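Local coordinates for protein rubber oxygenase (Streptomyces sp., PDB 5O1L) that cleaves the carbon backbone of poly(cis-1,4-isoprene) rubber by adding dioxygen across its double bonds, using a non-covalently bound b-type heme, at residues R105-L116 against A256-M267; Q224-H232 against G269-A277. All blocks are in the same frame, centred on the assembly; numbering follows the deposited sequence. Where two conformers were deposited one is given.

Contact 1 of 2, residues R105-L116 against A256-M267. With EDO (1,2-ethanediol), chain G.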
loop_
_atom_site.group_PDB
_atom_site.type_symbol
_atom_site.label_atom_id
_atom_site.label_comp_id
_atom_site.label_asym_id
_atom_site.label_seq_id
_atom_site.Cartn_x
_atom_site.Cartn_y
_atom_site.Cartn_z
ATOM N N ARG A 105 0.979 17.745 8.400
ATOM C CA ARG A 105 0.638 16.883 9.485
ATOM C C ARG A 105 -0.818 17.040 9.991
ATOM O O ARG A 105 -1.263 16.292 10.822
ATOM C CB ARG A 105 1.673 17.034 10.611
ATOM C CG ARG A 105 1.413 18.340 11.358
ATOM C CD ARG A 105 2.400 18.622 12.484
ATOM N NE ARG A 105 2.391 17.539 13.454
ATOM C CZ ARG A 105 3.252 17.321 14.423
ATOM N NH1 ARG A 105 4.292 18.135 14.596
ATOM N NH2 ARG A 105 3.095 16.256 15.155
ATOM N N ARG A 106 -1.538 18.006 9.427
ATOM C CA ARG A 106 -2.909 18.240 9.869
ATOM C C ARG A 106 -3.847 17.167 9.300
ATOM O O ARG A 106 -3.836 16.920 8.107
ATOM C CB ARG A 106 -3.343 19.601 9.379
ATOM C CG ARG A 106 -2.601 20.727 10.090
ATOM C CD ARG A 106 -2.876 22.061 9.451
ATOM N NE ARG A 106 -4.293 22.359 9.505
ATOM C CZ ARG A 106 -5.115 22.426 8.462
ATOM N NH1 ARG A 106 -4.685 22.269 7.193
ATOM N NH2 ARG A 106 -6.399 22.677 8.707
ATOM N N MET A 107 -4.648 16.621 10.174
ATOM C CA MET A 107 -5.711 15.695 9.756
ATOM C C MET A 107 -6.774 16.429 9.002
ATOM O O MET A 107 -7.055 17.597 9.330
ATOM C CB MET A 107 -6.298 15.037 10.965
ATOM C CG MET A 107 -5.325 14.125 11.661
ATOM S SD MET A 107 -5.012 12.573 10.811
ATOM C CE MET A 107 -6.506 11.673 11.311
ATOM N N PRO A 108 -7.433 15.753 8.043
ATOM C CA PRO A 108 -8.517 16.454 7.357
ATOM C C PRO A 108 -9.691 16.717 8.324
ATOM O O PRO A 108 -9.942 15.948 9.255
ATOM C CB PRO A 108 -8.929 15.459 6.303
ATOM C CG PRO A 108 -8.532 14.146 6.792
ATOM C CD PRO A 108 -7.282 14.378 7.607
ATOM N N SER A 109 -10.491 17.726 7.970
ATOM C CA SER A 109 -11.644 18.075 8.774
ATOM C C SER A 109 -12.753 17.008 8.858
ATOM O O SER A 109 -13.512 16.913 9.830
ATOM C CB SER A 109 -12.316 19.359 8.162
ATOM O OG SER A 109 -12.703 19.095 6.815
ATOM N N TRP A 110 -12.740 16.093 7.856
ATOM C CA TRP A 110 -13.674 15.047 7.764
ATOM C C TRP A 110 -13.193 13.746 8.377
ATOM O O TRP A 110 -13.929 12.756 8.356
ATOM C CB TRP A 110 -14.028 14.815 6.292
ATOM C CG TRP A 110 -12.894 14.798 5.308
ATOM C CD1 TRP A 110 -12.399 15.788 4.570
ATOM C CD2 TRP A 110 -12.092 13.638 4.966
ATOM N NE1 TRP A 110 -11.357 15.382 3.774
ATOM C CE2 TRP A 110 -11.154 14.044 4.036
ATOM C CE3 TRP A 110 -12.100 12.316 5.357
ATOM C CZ2 TRP A 110 -10.260 13.153 3.445
ATOM C CZ3 TRP A 110 -11.172 11.446 4.739
ATOM C CH2 TRP A 110 -10.287 11.898 3.836
ATOM N N ALA A 111 -12.018 13.740 8.978
ATOM C CA ALA A 111 -11.590 12.531 9.713
ATOM C C ALA A 111 -12.440 12.298 10.913
ATOM O O ALA A 111 -12.774 13.260 11.680
ATOM C CB ALA A 111 -10.168 12.675 10.132
ATOM N N ASP A 112 -12.866 11.061 11.126
ATOM C CA ASP A 112 -13.710 10.686 12.234
ATOM C C ASP A 112 -12.928 9.738 13.146
ATOM O O ASP A 112 -12.643 8.603 12.772
ATOM C CB ASP A 112 -14.925 10.044 11.668
ATOM C CG ASP A 112 -15.951 9.677 12.699
ATOM O OD1 ASP A 112 -15.713 8.845 13.588
ATOM O OD2 ASP A 112 -17.080 10.251 12.628
ATOM N N LYS A 113 -12.589 10.212 14.329
ATOM C CA LYS A 113 -11.718 9.476 15.248
ATOM C C LYS A 113 -12.337 8.149 15.589
ATOM O O LYS A 113 -11.584 7.113 15.626
ATOM C CB LYS A 113 -11.534 10.275 16.551
ATOM C CG LYS A 113 -10.850 9.495 17.709
ATOM C CD LYS A 113 -10.780 10.202 19.084
ATOM C CE LYS A 113 -9.741 9.526 20.006
ATOM N NZ LYS A 113 -9.724 8.039 19.939
ATOM N N ALA A 114 -13.644 8.083 15.869
ATOM C CA ALA A 114 -14.281 6.837 16.249
ATOM C C ALA A 114 -14.159 5.796 15.121
ATOM O O ALA A 114 -13.900 4.611 15.369
ATOM C CB ALA A 114 -15.691 7.026 16.630
ATOM N N ALA A 115 -14.348 6.244 13.888
ATOM C CA ALA A 115 -14.261 5.319 12.781
ATOM C C ALA A 115 -12.847 4.862 12.565
ATOM O O ALA A 115 -12.592 3.718 12.214
ATOM C CB ALA A 115 -14.783 5.946 11.504
ATOM N N LEU A 116 -11.909 5.777 12.683
ATOM C CA LEU A 116 -10.522 5.383 12.581
ATOM C C LEU A 116 -10.164 4.309 13.614
ATOM O O LEU A 116 -9.457 3.380 13.305
ATOM C CB LEU A 116 -9.588 6.580 12.657
ATOM C CG LEU A 116 -9.644 7.551 11.492
ATOM C CD1 LEU A 116 -8.818 8.798 11.874
ATOM C CD2 LEU A 116 -9.285 6.960 10.196
ATOM N N ALA A 256 -15.570 1.579 8.260
ATOM C CA ALA A 256 -14.459 2.097 9.051
ATOM C C ALA A 256 -13.138 1.805 8.387
ATOM O O ALA A 256 -12.243 2.662 8.376
ATOM C CB ALA A 256 -14.500 1.470 10.422
ATOM N N TYR A 257 -12.999 0.616 7.806
ATOM C CA TYR A 257 -11.806 0.283 7.030
ATOM C C TYR A 257 -11.636 1.227 5.844
ATOM O O TYR A 257 -10.526 1.763 5.594
ATOM C CB TYR A 257 -11.848 -1.196 6.573
ATOM C CG TYR A 257 -10.674 -1.674 5.776
ATOM C CD1 TYR A 257 -9.554 -2.068 6.403
ATOM C CD2 TYR A 257 -10.679 -1.717 4.414
ATOM C CE1 TYR A 257 -8.477 -2.539 5.667
ATOM C CE2 TYR A 257 -9.618 -2.189 3.671
ATOM C CZ TYR A 257 -8.508 -2.570 4.323
ATOM O OH TYR A 257 -7.388 -2.994 3.566
ATOM N N LEU A 258 -12.677 1.493 5.077
ATOM C CA LEU A 258 -12.608 2.479 4.025
ATOM C C LEU A 258 -12.150 3.835 4.546
ATOM O O LEU A 258 -11.293 4.475 3.946
ATOM C CB LEU A 258 -13.964 2.631 3.346
ATOM C CG LEU A 258 -14.045 3.708 2.252
ATOM C CD1 LEU A 258 -13.114 3.445 1.097
ATOM C CD2 LEU A 258 -15.484 3.712 1.752
ATOM N N HIS A 259 -12.702 4.246 5.656
ATOM C CA HIS A 259 -12.354 5.551 6.256
ATOM C C HIS A 259 -10.894 5.642 6.584
ATOM O O HIS A 259 -10.251 6.663 6.312
ATOM C CB HIS A 259 -13.247 5.848 7.436
ATOM C CG HIS A 259 -13.167 7.255 7.916
ATOM N ND1 HIS A 259 -13.585 8.305 7.118
ATOM C CD2 HIS A 259 -12.696 7.809 9.043
ATOM C CE1 HIS A 259 -13.357 9.453 7.785
ATOM N NE2 HIS A 259 -12.872 9.179 8.947
ATOM N N VAL A 260 -10.341 4.600 7.189
ATOM C CA VAL A 260 -8.874 4.593 7.421
ATOM C C VAL A 260 -8.127 4.835 6.141
ATOM O O VAL A 260 -7.159 5.633 6.116
ATOM C CB VAL A 260 -8.450 3.285 8.089
ATOM C CG1 VAL A 260 -6.939 3.141 8.133
ATOM C CG2 VAL A 260 -9.021 3.089 9.450
ATOM N N TRP A 261 -8.462 4.158 5.073
ATOM C CA TRP A 261 -7.807 4.303 3.782
ATOM C C TRP A 261 -8.064 5.628 3.134
ATOM O O TRP A 261 -7.196 6.186 2.465
ATOM C CB TRP A 261 -8.061 3.083 2.883
ATOM C CG TRP A 261 -7.266 1.929 3.311
ATOM C CD1 TRP A 261 -7.542 0.957 4.212
ATOM C CD2 TRP A 261 -5.891 1.714 2.887
ATOM N NE1 TRP A 261 -6.421 0.141 4.367
ATOM C CE2 TRP A 261 -5.444 0.559 3.532
ATOM C CE3 TRP A 261 -5.070 2.366 2.023
ATOM C CZ2 TRP A 261 -4.147 0.051 3.333
ATOM C CZ3 TRP A 261 -3.823 1.860 1.773
ATOM C CH2 TRP A 261 -3.363 0.730 2.475
ATOM N N GLN A 262 -9.221 6.237 3.336
ATOM C CA GLN A 262 -9.501 7.562 2.797
ATOM C C GLN A 262 -8.620 8.611 3.506
ATOM O O GLN A 262 -7.994 9.423 2.835
ATOM C CB GLN A 262 -10.985 7.915 2.973
ATOM C CG GLN A 262 -12.005 7.141 2.137
ATOM C CD GLN A 262 -13.403 7.345 2.621
ATOM O OE1 GLN A 262 -13.685 7.474 3.818
ATOM N NE2 GLN A 262 -14.301 7.382 1.629
ATOM N N VAL A 263 -8.604 8.585 4.841
ATOM C CA VAL A 263 -7.824 9.539 5.563
ATOM C C VAL A 263 -6.361 9.329 5.207
ATOM O O VAL A 263 -5.633 10.288 4.989
ATOM C CB VAL A 263 -8.056 9.383 7.048
ATOM C CG1 VAL A 263 -6.997 10.141 7.881
ATOM C CG2 VAL A 263 -9.480 9.793 7.441
ATOM N N SER A 264 -5.942 8.065 5.079
ATOM C CA SER A 264 -4.517 7.833 4.777
ATOM C C SER A 264 -4.150 8.353 3.412
ATOM O O SER A 264 -3.066 8.917 3.240
ATOM C CB SER A 264 -4.206 6.372 4.895
ATOM O OG SER A 264 -4.408 5.885 6.225
ATOM N N ALA A 265 -4.981 8.211 2.407
ATOM C CA ALA A 265 -4.748 8.785 1.075
ATOM C C ALA A 265 -4.589 10.279 1.189
ATOM O O ALA A 265 -3.660 10.854 0.603
ATOM C CB ALA A 265 -5.890 8.450 0.154
ATOM N N HIS A 266 -5.457 10.951 1.941
ATOM C CA HIS A 266 -5.301 12.435 2.113
ATOM C C HIS A 266 -3.977 12.723 2.756
ATOM O O HIS A 266 -3.266 13.646 2.282
ATOM C CB HIS A 266 -6.428 12.900 3.024
ATOM C CG HIS A 266 -6.394 14.359 3.302
ATOM N ND1 HIS A 266 -5.624 15.012 4.253
ATOM C CD2 HIS A 266 -7.147 15.298 2.726
ATOM C CE1 HIS A 266 -5.921 16.322 4.190
ATOM N NE2 HIS A 266 -6.818 16.516 3.238
ATOM N N MET A 267 -3.599 11.993 3.791
ATOM C CA MET A 267 -2.331 12.336 4.506
ATOM C C MET A 267 -1.140 12.019 3.660
ATOM O O MET A 267 -0.101 12.654 3.803
ATOM C CB MET A 267 -2.278 11.564 5.790
ATOM C CG MET A 267 -3.389 11.892 6.772
ATOM S SD MET A 267 -3.520 13.636 7.179
ATOM C CE MET A 267 -1.989 13.948 8.104
HETATM C C1 EDO G . -16.403 11.097 15.882
HETATM O O1 EDO G . -15.142 10.593 16.350
HETATM C C2 EDO G . -17.500 10.040 16.025
HETATM O O2 EDO G . -18.649 10.407 15.262
#

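Contact 2 of 2, residues Q224-H232 against G269-A277. With HEM (protoporphyrin IX containing Fe), chain C.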
loop_
_atom_site.group_PDB
_atom_site.type_symbol
_atom_site.label_atom_id
_atom_site.label_comp_id
_atom_site.label_asym_id
_atom_site.label_seq_id
_atom_site.Cartn_x
_atom_site.Cartn_y
_atom_site.Cartn_z
ATOM N N GLN A 224 -0.894 11.622 -9.010
ATOM C CA GLN A 224 -2.077 11.359 -8.169
ATOM C C GLN A 224 -2.768 10.092 -8.657
ATOM O O GLN A 224 -3.240 9.271 -7.851
ATOM C CB GLN A 224 -3.068 12.523 -8.249
ATOM C CG GLN A 224 -2.561 13.831 -7.635
ATOM C CD GLN A 224 -2.770 13.908 -6.167
ATOM O OE1 GLN A 224 -1.897 14.409 -5.417
ATOM N NE2 GLN A 224 -3.859 13.366 -5.708
ATOM N N ALA A 225 -2.931 9.979 -9.979
ATOM C CA ALA A 225 -3.574 8.793 -10.560
ATOM C C ALA A 225 -2.797 7.534 -10.199
ATOM O O ALA A 225 -3.384 6.501 -9.827
ATOM C CB ALA A 225 -3.716 8.944 -12.089
ATOM N N ASP A 226 -1.477 7.594 -10.303
ATOM C CA ASP A 226 -0.654 6.473 -9.963
ATOM C C ASP A 226 -0.815 6.040 -8.457
ATOM O O ASP A 226 -0.948 4.838 -8.142
ATOM C CB ASP A 226 0.843 6.775 -10.205
ATOM C CG ASP A 226 1.212 7.024 -11.668
ATOM O OD1 ASP A 226 0.576 6.407 -12.532
ATOM O OD2 ASP A 226 2.273 7.686 -11.854
ATOM N N ILE A 227 -0.897 7.032 -7.600
ATOM C CA ILE A 227 -1.066 6.760 -6.171
ATOM C C ILE A 227 -2.398 6.016 -5.978
ATOM O O ILE A 227 -2.467 5.021 -5.219
ATOM C CB ILE A 227 -0.940 7.993 -5.298
ATOM C CG1 ILE A 227 0.448 8.631 -5.457
ATOM C CG2 ILE A 227 -1.272 7.681 -3.829
ATOM C CD1 ILE A 227 0.554 9.949 -4.763
ATOM N N MET A 228 -3.443 6.496 -6.639
ATOM C CA MET A 228 -4.762 5.848 -6.504
ATOM C C MET A 228 -4.826 4.439 -7.079
ATOM O O MET A 228 -5.478 3.580 -6.542
ATOM C CB MET A 228 -5.872 6.756 -7.019
ATOM C CG MET A 228 -6.127 7.887 -6.086
ATOM S SD MET A 228 -6.480 7.437 -4.353
ATOM C CE MET A 228 -7.755 6.322 -4.572
ATOM N N VAL A 229 -4.086 4.190 -8.159
ATOM C CA VAL A 229 -3.952 2.821 -8.638
ATOM C C VAL A 229 -3.423 1.917 -7.572
ATOM O O VAL A 229 -3.937 0.808 -7.301
ATOM C CB VAL A 229 -3.111 2.788 -9.955
ATOM C CG1 VAL A 229 -2.783 1.350 -10.301
ATOM C CG2 VAL A 229 -3.834 3.474 -11.065
ATOM N N THR A 230 -2.308 2.296 -6.968
ATOM C CA THR A 230 -1.676 1.569 -5.895
ATOM C C THR A 230 -2.674 1.424 -4.700
ATOM O O THR A 230 -2.813 0.353 -4.069
ATOM C CB THR A 230 -0.316 2.171 -5.556
ATOM O OG1 THR A 230 0.517 1.855 -6.686
ATOM C CG2 THR A 230 0.207 1.537 -4.311
ATOM N N TRP A 231 -3.392 2.515 -4.392
ATOM C CA TRP A 231 -4.394 2.441 -3.329
ATOM C C TRP A 231 -5.444 1.316 -3.593
ATOM O O TRP A 231 -5.818 0.570 -2.687
ATOM C CB TRP A 231 -5.085 3.812 -3.262
ATOM C CG TRP A 231 -5.999 4.060 -2.125
ATOM C CD1 TRP A 231 -5.703 4.739 -0.967
ATOM C CD2 TRP A 231 -7.396 3.794 -2.024
ATOM N NE1 TRP A 231 -6.813 4.883 -0.166
ATOM C CE2 TRP A 231 -7.873 4.276 -0.786
ATOM C CE3 TRP A 231 -8.317 3.141 -2.828
ATOM C CZ2 TRP A 231 -9.205 4.229 -0.428
ATOM C CZ3 TRP A 231 -9.637 3.070 -2.449
ATOM C CH2 TRP A 231 -10.071 3.559 -1.254
ATOM N N HIS A 232 -5.878 1.179 -4.854
ATOM C CA HIS A 232 -6.835 0.134 -5.208
ATOM C C HIS A 232 -6.244 -1.257 -5.066
ATOM O O HIS A 232 -6.975 -2.187 -4.742
ATOM C CB HIS A 232 -7.363 0.368 -6.587
ATOM C CG HIS A 232 -8.384 1.452 -6.602
ATOM N ND1 HIS A 232 -9.547 1.429 -5.894
ATOM C CD2 HIS A 232 -8.373 2.653 -7.250
ATOM C CE1 HIS A 232 -10.211 2.556 -6.117
ATOM N NE2 HIS A 232 -9.527 3.296 -6.958
ATOM N N GLY A 269 -1.031 12.901 0.602
ATOM C CA GLY A 269 -1.022 13.919 -0.399
ATOM C C GLY A 269 -1.949 13.756 -1.564
ATOM O O GLY A 269 -1.915 14.568 -2.487
ATOM N N VAL A 270 -2.879 12.799 -1.505
ATOM C CA VAL A 270 -3.892 12.651 -2.544
ATOM C C VAL A 270 -4.978 13.736 -2.319
ATOM O O VAL A 270 -5.478 13.877 -1.204
ATOM C CB VAL A 270 -4.517 11.303 -2.583
ATOM C CG1 VAL A 270 -5.522 11.268 -3.745
ATOM C CG2 VAL A 270 -3.411 10.227 -2.766
ATOM N N SER A 271 -5.304 14.516 -3.332
ATOM C CA SER A 271 -6.359 15.474 -3.233
ATOM C C SER A 271 -7.678 14.773 -2.958
ATOM O O SER A 271 -7.970 13.713 -3.549
ATOM C CB SER A 271 -6.510 16.170 -4.583
ATOM O OG SER A 271 -7.646 16.980 -4.559
ATOM N N ASP A 272 -8.526 15.408 -2.134
ATOM C CA ASP A 272 -9.820 14.842 -1.807
ATOM C C ASP A 272 -10.665 14.670 -3.040
ATOM O O ASP A 272 -11.601 13.843 -2.983
ATOM C CB ASP A 272 -10.543 15.688 -0.791
ATOM C CG ASP A 272 -9.893 15.716 0.575
ATOM O OD1 ASP A 272 -8.959 14.865 0.785
ATOM O OD2 ASP A 272 -10.339 16.538 1.423
ATOM N N GLU A 273 -10.416 15.403 -4.111
ATOM C CA GLU A 273 -11.178 15.244 -5.335
ATOM C C GLU A 273 -10.915 13.927 -6.076
ATOM O O GLU A 273 -11.667 13.615 -6.990
ATOM C CB GLU A 273 -10.804 16.383 -6.334
ATOM C CG GLU A 273 -11.216 17.728 -5.846
ATOM C CD GLU A 273 -10.741 18.892 -6.712
ATOM O OE1 GLU A 273 -10.124 18.684 -7.808
ATOM O OE2 GLU A 273 -11.024 20.038 -6.254
ATOM N N TYR A 274 -9.917 13.165 -5.634
ATOM C CA TYR A 274 -9.580 11.872 -6.237
ATOM C C TYR A 274 -9.784 10.680 -5.321
ATOM O O TYR A 274 -9.558 9.535 -5.713
ATOM C CB TYR A 274 -8.124 11.858 -6.812
ATOM C CG TYR A 274 -7.889 13.026 -7.760
ATOM C CD1 TYR A 274 -8.714 13.311 -8.797
ATOM C CD2 TYR A 274 -6.839 13.860 -7.515
ATOM C CE1 TYR A 274 -8.459 14.349 -9.653
ATOM C CE2 TYR A 274 -6.571 14.937 -8.334
ATOM C CZ TYR A 274 -7.410 15.142 -9.399
ATOM O OH TYR A 274 -7.154 16.239 -10.266
ATOM N N ILE A 275 -10.135 10.906 -4.082
ATOM C CA ILE A 275 -10.337 9.788 -3.122
ATOM C C ILE A 275 -11.786 9.338 -3.188
ATOM O O ILE A 275 -12.679 10.168 -3.045
ATOM C CB ILE A 275 -10.016 10.268 -1.668
ATOM C CG1 ILE A 275 -8.606 10.875 -1.559
ATOM C CG2 ILE A 275 -10.249 9.141 -0.691
ATOM C CD1 ILE A 275 -8.330 11.516 -0.242
ATOM N N PRO A 276 -12.063 8.070 -3.445
ATOM C CA PRO A 276 -13.465 7.647 -3.529
ATOM C C PRO A 276 -14.208 7.819 -2.263
ATOM O O PRO A 276 -13.686 7.528 -1.193
ATOM C CB PRO A 276 -13.436 6.157 -3.931
ATOM C CG PRO A 276 -12.016 5.791 -3.885
ATOM C CD PRO A 276 -11.127 6.973 -3.639
ATOM N N ALA A 277 -15.463 8.285 -2.341
ATOM C CA ALA A 277 -16.247 8.534 -1.131
ATOM C C ALA A 277 -16.922 7.302 -0.514
ATOM O O ALA A 277 -17.187 7.281 0.679
ATOM C CB ALA A 277 -17.379 9.579 -1.357
HETATM C CHA HEM C . 8.630 5.247 -1.084
HETATM C CHB HEM C . 4.258 4.208 0.450
HETATM C CHC HEM C . 2.546 4.897 -3.967
HETATM C CHD HEM C . 7.029 4.909 -5.606
HETATM C C1A HEM C . 7.548 4.966 -0.328
HETATM C C2A HEM C . 7.653 4.779 1.101
HETATM C C3A HEM C . 6.427 4.444 1.526
HETATM C C4A HEM C . 5.560 4.469 0.438
HETATM C CMA HEM C . 6.091 4.116 2.960
HETATM C CAA HEM C . 8.912 4.898 1.993
HETATM C CBA HEM C . 9.704 3.577 1.955
HETATM C CGA HEM C . 10.634 3.524 3.113
HETATM O O1A HEM C . 11.660 4.193 2.943
HETATM O O2A HEM C . 10.314 2.848 4.166
HETATM C C1B HEM C . 3.392 4.345 -0.629
HETATM C C2B HEM C . 1.988 4.150 -0.509
HETATM C C3B HEM C . 1.460 4.354 -1.706
HETATM C C4B HEM C . 2.555 4.651 -2.618
HETATM C CMB HEM C . 1.214 3.799 0.744
HETATM C CAB HEM C . 0.123 4.401 -2.241
HETATM C CBB HEM C . -1.098 4.199 -1.525
HETATM C C1C HEM C . 3.630 4.968 -4.829
HETATM C C2C HEM C . 3.478 4.916 -6.272
HETATM C C3C HEM C . 4.764 4.945 -6.702
HETATM C C4C HEM C . 5.619 4.926 -5.528
HETATM C CMC HEM C . 2.194 4.963 -7.048
HETATM C CAC HEM C . 5.239 4.905 -8.094
HETATM C CBC HEM C . 4.535 5.020 -9.289
HETATM C C1D HEM C . 7.846 4.991 -4.508
HETATM C C2D HEM C . 9.313 5.129 -4.586
HETATM C C3D HEM C . 9.776 5.222 -3.345
HETATM C C4D HEM C . 8.598 5.186 -2.475
HETATM C CMD HEM C . 10.050 5.067 -5.872
HETATM C CAD HEM C . 11.254 5.341 -2.901
HETATM C CBD HEM C . 11.810 3.926 -2.802
HETATM C CGD HEM C . 13.297 4.013 -2.440
HETATM O O1D HEM C . 13.644 3.499 -1.353
HETATM O O2D HEM C . 14.162 4.567 -3.171
HETATM N NA HEM C . 6.256 4.806 -0.716
HETATM N NB HEM C . 3.658 4.612 -1.915
HETATM N NC HEM C . 4.918 4.942 -4.372
HETATM N ND HEM C . 7.455 5.112 -3.215
HETATM FE FE HEM C . 5.580 4.899 -2.566
#

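Contact 1 of 2, residues R105-L116 against A256-M267
A connecting loop and the N-terminal turn of helix 113-125 lie along one flank of helix 251-267, and His259 and Trp110 bury the largest areas in the seam. The N-cap of the loop-side helix is part of the join. Asp112 N donates to His259 NE2 at 2.9 Å, with the donor near the ring plane and an N-H...N angle of 153°. The CG of His259 is anti to its backbone N (chi1 -168°), which carries the ring out to the loop. The carboxylate of Asp112 turns back instead, and its OD1 caps the helix by accepting from Ala115 N at 3.0 Å. A 1,2-ethanediol, probably from the crystallisation liquor, also binds there.

Trp110 comes in edge first. Its CH2 lies 3.5 Å from Gln262 O, near the indole plane, and CZ3 rests 3.6 Å from Val263 CG2. The indole also turns an edge toward the face of His266, planes at 90°, in an offset T-shaped pair. Pro108 CB sits over the centre of that imidazole in a CH-pi contact, 3.8 Å from the centroid. Leu116 CD2 reaches Val260 CA at 3.7 Å and also touches His259 and Val263.

Met107 and Met267 both continue onto Ile188 of helix 187-204. On another side of helix 251-267, Trp261 packs on helix 224-244.

Contact 2 of 2, residues Q224-H232 against G269-A277
The end of Met228 points at the rim of the Pro276 ring, with Met228 CE 3.6 Å from Pro276 CD. Bends at chi2 and chi3 (-54° and -53°) fold the methionine chain so that CE also lies over one face of the Trp231 indole, near its rim. Pro276 CG approaches Trp231 CZ3 obliquely at 3.9 Å.

Val270 divides its two methyls between neighbouring side chains. CG2 slides past Ile227 CG2 in a tight 3.5 Å contact, while CG1 meets Met228 SD at 4.0 Å. The valine follows directly on a Schellman motif, in which Gly269, with positive phi, ends helix 251-267. An ST turn comes next, where Ser271 OG accepts from Glu273 N at 3.2 Å. Through Val270, Tyr274 and Pro276 the loop lies over one side of helix 224-244. An adjoining side lines the heme pocket, and Ile227 CG2 touches both loop and heme. Thr230 CG2 touches the heme vinyl carbon CAB at 3.5 Å, and Asp226 belongs to the same pocket.

The Gln224 side chain lies beside Gly269, Val270 and Ser271, near the edge of the Tyr274 ring; its amide orientation is doubtful. Tyr274 OH bonds to Val49 O. Trp231 NE1 donates to Trp261 O of helix 251-267.

In the fold
From the N terminus, the chain first reaches the loop and helix start at 105-116. It then runs through 139 mostly helical residues before 256-267 closes contact 1. Segment 224-232 lies within that excursion, and its partner 269-277 follows just after 256-267. The two contacts therefore cross. Contact 2 closes a shorter path, from helix 224-244 through helix 251-267 into the loop beyond it. Their centres are about 13 Å apart. Trp110 NE1 to Asp272 OD2 and Gln262 NE2 to Pro276 O, both probable hydrogen bonds, join them directly. Together they tie the early loop to helix 251-267, its following loop and the heme-lining helix 224-244.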